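Local coordinates for Rho GTPase activating protein 15 (Homo sapiens, PDB 3BYI), which switches off Rho-type GTPases such as RAC1 by stimulating GTP hydrolysis, a task of the RhoGAP domain contained in this fragment, at residues 44-49 and 91-96; 67-72 and 84-89. All blocks are in the same frame, centred on the assembly; numbering follows the deposited sequence.

In the fold
Both contacts lie in the all-helical RhoGAP domain, on the same side of its centre, with their own centres about 10 Å apart. Interaction 1 packs helix 37-49 against helix 89-102; interaction 2 packs helix 63-74 against the loop that leads into helix 89-102, so helix 89-102 and its approach touch both other helices. Arg49 ties the two together: its NH2 lies 3.0 Å from Trp86 O, probably a hydrogen bond. Ala95 CB and Leu69 CD1, 3.5 Å apart, meet as well. The side chain of Thr93 in interaction 1 is about 8 Å from that of Arg58, the predicted arginine finger, whereas interaction 2 lies away from that site.

Interaction 1: residues 44-49 and 91-96; sequences EAVEKR and VVTGAL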
loop_
_atom_site.group_PDB
_atom_site.type_symbol
_atom_site.label_atom_id
_atom_site.label_comp_id
_atom_site.label_asym_id
_atom_site.label_seq_id
_atom_site.Cartn_x
_atom_site.Cartn_y
_atom_site.Cartn_z
ATOM N N GLU A 44 -1.391 12.193 2.107
ATOM C CA GLU A 44 -1.724 13.560 2.473
ATOM C C GLU A 44 -3.041 14.021 1.819
ATOM O O GLU A 44 -3.863 14.661 2.449
ATOM C CB GLU A 44 -0.598 14.511 2.064
ATOM C CG GLU A 44 -0.889 15.984 2.391
ATOM C CD GLU A 44 -0.126 16.943 1.484
ATOM O OE1 GLU A 44 0.297 16.546 0.360
ATOM O OE2 GLU A 44 0.038 18.103 1.908
ATOM N N ALA A 45 -3.196 13.732 0.530
ATOM C CA ALA A 45 -4.414 14.085 -0.207
ATOM C C ALA A 45 -5.657 13.365 0.335
ATOM O O ALA A 45 -6.720 13.937 0.418
ATOM C CB ALA A 45 -4.242 13.810 -1.696
ATOM N N VAL A 46 -5.494 12.119 0.760
ATOM C CA VAL A 46 -6.607 11.368 1.328
ATOM C C VAL A 46 -6.990 11.918 2.710
ATOM O O VAL A 46 -8.180 12.115 3.000
ATOM C CB VAL A 46 -6.339 9.809 1.313
ATOM C CG1 VAL A 46 -7.467 8.982 2.029
ATOM C CG2 VAL A 46 -6.199 9.300 -0.141
ATOM N N GLU A 47 -6.000 12.228 3.531
ATOM C CA GLU A 47 -6.252 12.896 4.804
ATOM C C GLU A 47 -6.885 14.283 4.655
ATOM O O GLU A 47 -7.735 14.656 5.429
ATOM C CB GLU A 47 -4.966 12.925 5.630
ATOM C CG GLU A 47 -4.538 11.485 5.989
ATOM C CD GLU A 47 -3.486 11.390 7.038
ATOM O OE1 GLU A 47 -3.095 12.431 7.595
ATOM O OE2 GLU A 47 -3.046 10.259 7.328
ATOM N N LYS A 48 -6.488 15.027 3.639
ATOM C CA LYS A 48 -6.991 16.371 3.416
ATOM C C LYS A 48 -8.444 16.355 2.973
ATOM O O LYS A 48 -9.243 17.141 3.457
ATOM C CB LYS A 48 -6.185 17.064 2.323
ATOM C CG LYS A 48 -6.703 18.469 1.946
ATOM C CD LYS A 48 -5.761 19.154 0.998
ATOM C CE LYS A 48 -6.233 20.563 0.642
ATOM N NZ LYS A 48 -5.190 21.218 -0.227
ATOM N N ARG A 49 -8.783 15.482 2.025
ATOM C CA ARG A 49 -10.107 15.506 1.427
ATOM C C ARG A 49 -10.750 14.132 1.175
ATOM O O ARG A 49 -11.644 13.998 0.336
ATOM C CB ARG A 49 -10.054 16.270 0.105
ATOM C CG ARG A 49 -9.007 15.795 -0.851
ATOM C CD ARG A 49 -8.842 16.769 -2.015
ATOM N NE ARG A 49 -7.817 16.272 -2.920
ATOM C CZ ARG A 49 -8.028 15.469 -3.965
ATOM N NH1 ARG A 49 -9.254 15.105 -4.341
ATOM N NH2 ARG A 49 -6.980 15.075 -4.679
ATOM N N VAL A 91 -9.345 8.243 -7.472
ATOM C CA VAL A 91 -8.193 8.121 -8.376
ATOM C C VAL A 91 -6.871 8.059 -7.567
ATOM O O VAL A 91 -5.947 7.313 -7.911
ATOM C CB VAL A 91 -8.150 9.283 -9.453
ATOM C CG1 VAL A 91 -6.795 9.312 -10.206
ATOM C CG2 VAL A 91 -9.309 9.176 -10.425
ATOM N N VAL A 92 -6.812 8.814 -6.469
ATOM C CA VAL A 92 -5.626 8.863 -5.585
ATOM C C VAL A 92 -5.493 7.554 -4.826
ATOM O O VAL A 92 -4.407 6.942 -4.793
ATOM C CB VAL A 92 -5.682 10.089 -4.637
ATOM C CG1 VAL A 92 -4.572 10.063 -3.587
ATOM C CG2 VAL A 92 -5.647 11.373 -5.464
ATOM N N THR A 93 -6.590 7.101 -4.219
ATOM C CA THR A 93 -6.551 5.835 -3.511
ATOM C C THR A 93 -6.208 4.704 -4.461
ATOM O O THR A 93 -5.437 3.845 -4.107
ATOM C CB THR A 93 -7.869 5.474 -2.842
ATOM O OG1 THR A 93 -8.861 5.373 -3.855
ATOM C CG2 THR A 93 -8.267 6.495 -1.738
ATOM N N GLY A 94 -6.807 4.706 -5.660
ATOM C CA GLY A 94 -6.517 3.702 -6.679
ATOM C C GLY A 94 -5.068 3.675 -7.130
ATOM O O GLY A 94 -4.500 2.622 -7.328
ATOM N N ALA A 95 -4.468 4.842 -7.253
ATOM C CA ALA A 95 -3.083 4.960 -7.678
ATOM C C ALA A 95 -2.152 4.508 -6.565
ATOM O O ALA A 95 -1.155 3.833 -6.822
ATOM C CB ALA A 95 -2.777 6.440 -8.147
ATOM N N LEU A 96 -2.484 4.828 -5.320
ATOM C CA LEU A 96 -1.713 4.327 -4.173
ATOM C C LEU A 96 -1.724 2.804 -4.158
ATOM O O LEU A 96 -0.671 2.183 -4.093
ATOM C CB LEU A 96 -2.274 4.834 -2.843
ATOM C CG LEU A 96 -1.363 4.606 -1.629
ATOM C CD1 LEU A 96 0.029 5.159 -1.957
ATOM C CD2 LEU A 96 -1.953 5.273 -0.304
#
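Val92 packs on Ala45 and Val46 and is the residue of 91-96 that buries most surface against 44-49. At chi1 172° CG1 lies opposite the backbone N, and this branch meets Val46 CG2 at 3.9 Å and Ala45 CB at 4.2 Å, the two valine side chains lying alongside one another but pointing opposite ways. Its other branch, CG2, lies 4.0 Å from Arg49 NH2, oblique to the guanidinium plane. A small alanine and compact, branched valines suit the helical segments 44-49 and 91-96, whose axes approach to 10.0 Å and run roughly antiparallel (151°).

Thr93 follows, also buried, and meets Val46 roughly perpendicularly: its methyl CG2 sits 3.8 Å from Val46 CG2. At chi1 61° the hydroxyl is placed where OG1 hydrogen-bonds to His90 O, so the helix satisfies its own polar atom while the methyl faces the neighbour. Thr93 and Val46 also touch Tyr57, next to the predicted arginine finger Arg58, in this buried helix-helix contact of the RhoGAP domain.

No hydrogen bond joins the two segments; Arg49 NH2 probably bonds instead to Trp86 O, before helix 89-102. Cohesion across this interface therefore rests on methyl-to-methyl contact, with the arginine's charged group at its border.

Interaction 2: residues 67-72 and 84-89; sequences QKLRFI and SQWEDI
Leu69 and Trp86 form the dense part of this contact. Leu69 CG lies over one face of the indole, 4.0 Å from the centroid of the six-membered ring and 18° off its normal, a CH-pi contact displaced toward the rim. Its CB comes within 3.6 Å of Trp86 CZ3, and the ring also reaches the helix backbone, with CH2 3.6 Å from Leu69 CA. Ile72, one turn further along, approaches differently: Ile72 CD1 lies at the ring edge, in its plane, 3.6 Å from Trp86 CZ2. Its CG1 is anti to the carbonyl carbon (chi1 -76°), and the extended second torsion (169°) carries CD1 to that edge. A large, flat tryptophan can thus use face and edge at once against two aliphatic side chains of a single helix.

The outer side is looser and polar. Gln85 lays CG over the opposite face of the indole, while its extended chain carries NE2 to within 3.9 Å of Lys68 CD. A water links the two ends, accepting from Lys68 NZ and, through a weak bond, from Gln85 NE2 at 3.3 Å. Long, flexible polar chains suit this exposed border, where their methylenes can pack and their ends meet water.

Inward, Leu69 also touches Val91 of helix 89-102 and Phe38 of helix 37-49, while Trp86 packs on Val91. Asp88, the N-cap residue of helix 89-102, bonds through OD1 to His90 N; the loop that packs Trp86 on helix 63-74 leads directly into that helix.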
loop_
_atom_site.group_PDB
_atom_site.type_symbol
_atom_site.label_atom_id
_atom_site.label_comp_id
_atom_site.label_asym_id
_atom_site.label_seq_id
_atom_site.Cartn_x
_atom_site.Cartn_y
_atom_site.Cartn_z
ATOM N N GLN A 67 -4.199 5.698 -14.586
ATOM C CA GLN A 67 -3.113 5.356 -15.489
ATOM C C GLN A 67 -2.331 6.610 -15.907
ATOM O O GLN A 67 -1.097 6.576 -16.030
ATOM C CB GLN A 67 -3.645 4.566 -16.698
ATOM C CG GLN A 67 -4.101 3.122 -16.354
ATOM C CD GLN A 67 -2.935 2.129 -16.059
ATOM O OE1 GLN A 67 -1.842 2.547 -15.741
ATOM N NE2 GLN A 67 -3.188 0.832 -16.177
ATOM N N LYS A 68 -3.030 7.732 -16.099
ATOM C CA LYS A 68 -2.352 9.013 -16.384
ATOM C C LYS A 68 -1.596 9.550 -15.185
ATOM O O LYS A 68 -0.556 10.186 -15.338
ATOM C CB LYS A 68 -3.336 10.121 -16.744
ATOM C CG LYS A 68 -4.067 9.956 -18.024
ATOM C CD LYS A 68 -5.113 11.020 -18.194
ATOM C CE LYS A 68 -5.665 11.004 -19.610
ATOM N NZ LYS A 68 -6.919 11.801 -19.663
ATOM N N LEU A 69 -2.159 9.354 -13.994
ATOM C CA LEU A 69 -1.474 9.715 -12.741
ATOM C C LEU A 69 -0.153 8.942 -12.628
ATOM O O LEU A 69 0.914 9.523 -12.388
ATOM C CB LEU A 69 -2.352 9.395 -11.523
ATOM C CG LEU A 69 -2.152 10.237 -10.246
ATOM C CD1 LEU A 69 -3.074 9.751 -9.079
ATOM C CD2 LEU A 69 -0.712 10.323 -9.794
ATOM N N ARG A 70 -0.235 7.631 -12.803
ATOM C CA ARG A 70 0.943 6.747 -12.821
ATOM C C ARG A 70 1.988 7.197 -13.838
ATOM O O ARG A 70 3.187 7.219 -13.553
ATOM C CB ARG A 70 0.499 5.340 -13.155
ATOM C CG ARG A 70 1.594 4.341 -13.388
ATOM C CD ARG A 70 0.951 3.046 -13.695
ATOM N NE ARG A 70 1.876 1.979 -13.950
ATOM C CZ ARG A 70 2.563 1.848 -15.084
ATOM N NH1 ARG A 70 2.423 2.720 -16.058
ATOM N NH2 ARG A 70 3.383 0.828 -15.250
ATOM N N PHE A 71 1.525 7.571 -15.024
ATOM C CA PHE A 71 2.441 7.984 -16.081
ATOM C C PHE A 71 3.217 9.243 -15.708
ATOM O O PHE A 71 4.436 9.337 -15.879
ATOM C CB PHE A 71 1.693 8.284 -17.369
ATOM C CG PHE A 71 2.603 8.669 -18.505
ATOM C CD1 PHE A 71 3.156 7.686 -19.327
ATOM C CD2 PHE A 71 2.945 9.999 -18.729
ATOM C CE1 PHE A 71 4.012 8.012 -20.366
ATOM C CE2 PHE A 71 3.798 10.349 -19.794
ATOM C CZ PHE A 71 4.333 9.347 -20.606
ATOM N N ILE A 72 2.477 10.246 -15.245
ATOM C CA ILE A 72 3.078 11.500 -14.787
ATOM C C ILE A 72 4.134 11.220 -13.704
ATOM O O ILE A 72 5.230 11.774 -13.711
ATOM C CB ILE A 72 1.998 12.497 -14.268
ATOM C CG1 ILE A 72 1.251 13.147 -15.454
ATOM C CG2 ILE A 72 2.613 13.525 -13.371
ATOM C CD1 ILE A 72 -0.035 13.944 -15.028
ATOM N N SER A 84 -7.234 20.037 -10.480
ATOM C CA SER A 84 -8.595 19.617 -10.736
ATOM C C SER A 84 -8.658 18.242 -11.400
ATOM O O SER A 84 -9.633 17.507 -11.208
ATOM C CB SER A 84 -9.342 20.670 -11.580
ATOM O OG SER A 84 -8.725 20.844 -12.827
ATOM N N GLN A 85 -7.611 17.895 -12.143
ATOM C CA GLN A 85 -7.493 16.590 -12.785
ATOM C C GLN A 85 -7.590 15.447 -11.777
ATOM O O GLN A 85 -8.096 14.377 -12.112
ATOM C CB GLN A 85 -6.170 16.492 -13.546
ATOM C CG GLN A 85 -6.000 15.234 -14.381
ATOM C CD GLN A 85 -4.726 15.265 -15.232
ATOM O OE1 GLN A 85 -3.890 16.184 -15.106
ATOM N NE2 GLN A 85 -4.563 14.250 -16.094
ATOM N N TRP A 86 -7.135 15.682 -10.543
ATOM C CA TRP A 86 -7.138 14.652 -9.483
ATOM C C TRP A 86 -8.245 14.858 -8.443
ATOM O O TRP A 86 -8.149 14.358 -7.322
ATOM C CB TRP A 86 -5.764 14.593 -8.807
ATOM C CG TRP A 86 -4.661 14.743 -9.785
ATOM C CD1 TRP A 86 -3.752 15.769 -9.863
ATOM C CD2 TRP A 86 -4.406 13.898 -10.904
ATOM N NE1 TRP A 86 -2.932 15.587 -10.939
ATOM C CE2 TRP A 86 -3.314 14.445 -11.599
ATOM C CE3 TRP A 86 -5.005 12.729 -11.398
ATOM C CZ2 TRP A 86 -2.799 13.857 -12.750
ATOM C CZ3 TRP A 86 -4.485 12.145 -12.542
ATOM C CH2 TRP A 86 -3.406 12.713 -13.207
ATOM N N GLU A 87 -9.320 15.559 -8.822
ATOM C CA GLU A 87 -10.378 15.942 -7.887
ATOM C C GLU A 87 -11.170 14.777 -7.296
ATOM O O GLU A 87 -11.674 14.870 -6.198
ATOM C CB GLU A 87 -11.352 16.934 -8.535
ATOM C CG GLU A 87 -12.174 16.361 -9.695
ATOM N N ASP A 88 -11.247 13.674 -8.018
ATOM C CA ASP A 88 -11.865 12.452 -7.490
ATOM C C ASP A 88 -10.811 11.734 -6.637
ATOM O O ASP A 88 -9.832 11.234 -7.160
ATOM C CB ASP A 88 -12.378 11.603 -8.681
ATOM C CG ASP A 88 -12.987 10.277 -8.262
ATOM O OD1 ASP A 88 -13.162 10.034 -7.067
ATOM O OD2 ASP A 88 -13.263 9.465 -9.154
ATOM N N ILE A 89 -10.986 11.764 -5.312
ATOM C CA ILE A 89 -10.009 11.161 -4.381
ATOM C C ILE A 89 -9.884 9.647 -4.568
ATOM O O ILE A 89 -8.933 9.033 -4.072
ATOM C CB ILE A 89 -10.334 11.485 -2.904
ATOM C CG1 ILE A 89 -9.145 11.164 -1.998
ATOM C CG2 ILE A 89 -11.649 10.781 -2.448
ATOM C CD1 ILE A 89 -7.903 11.972 -2.257
HETATM O O HOH W 1 -7.578 12.931 -16.650
#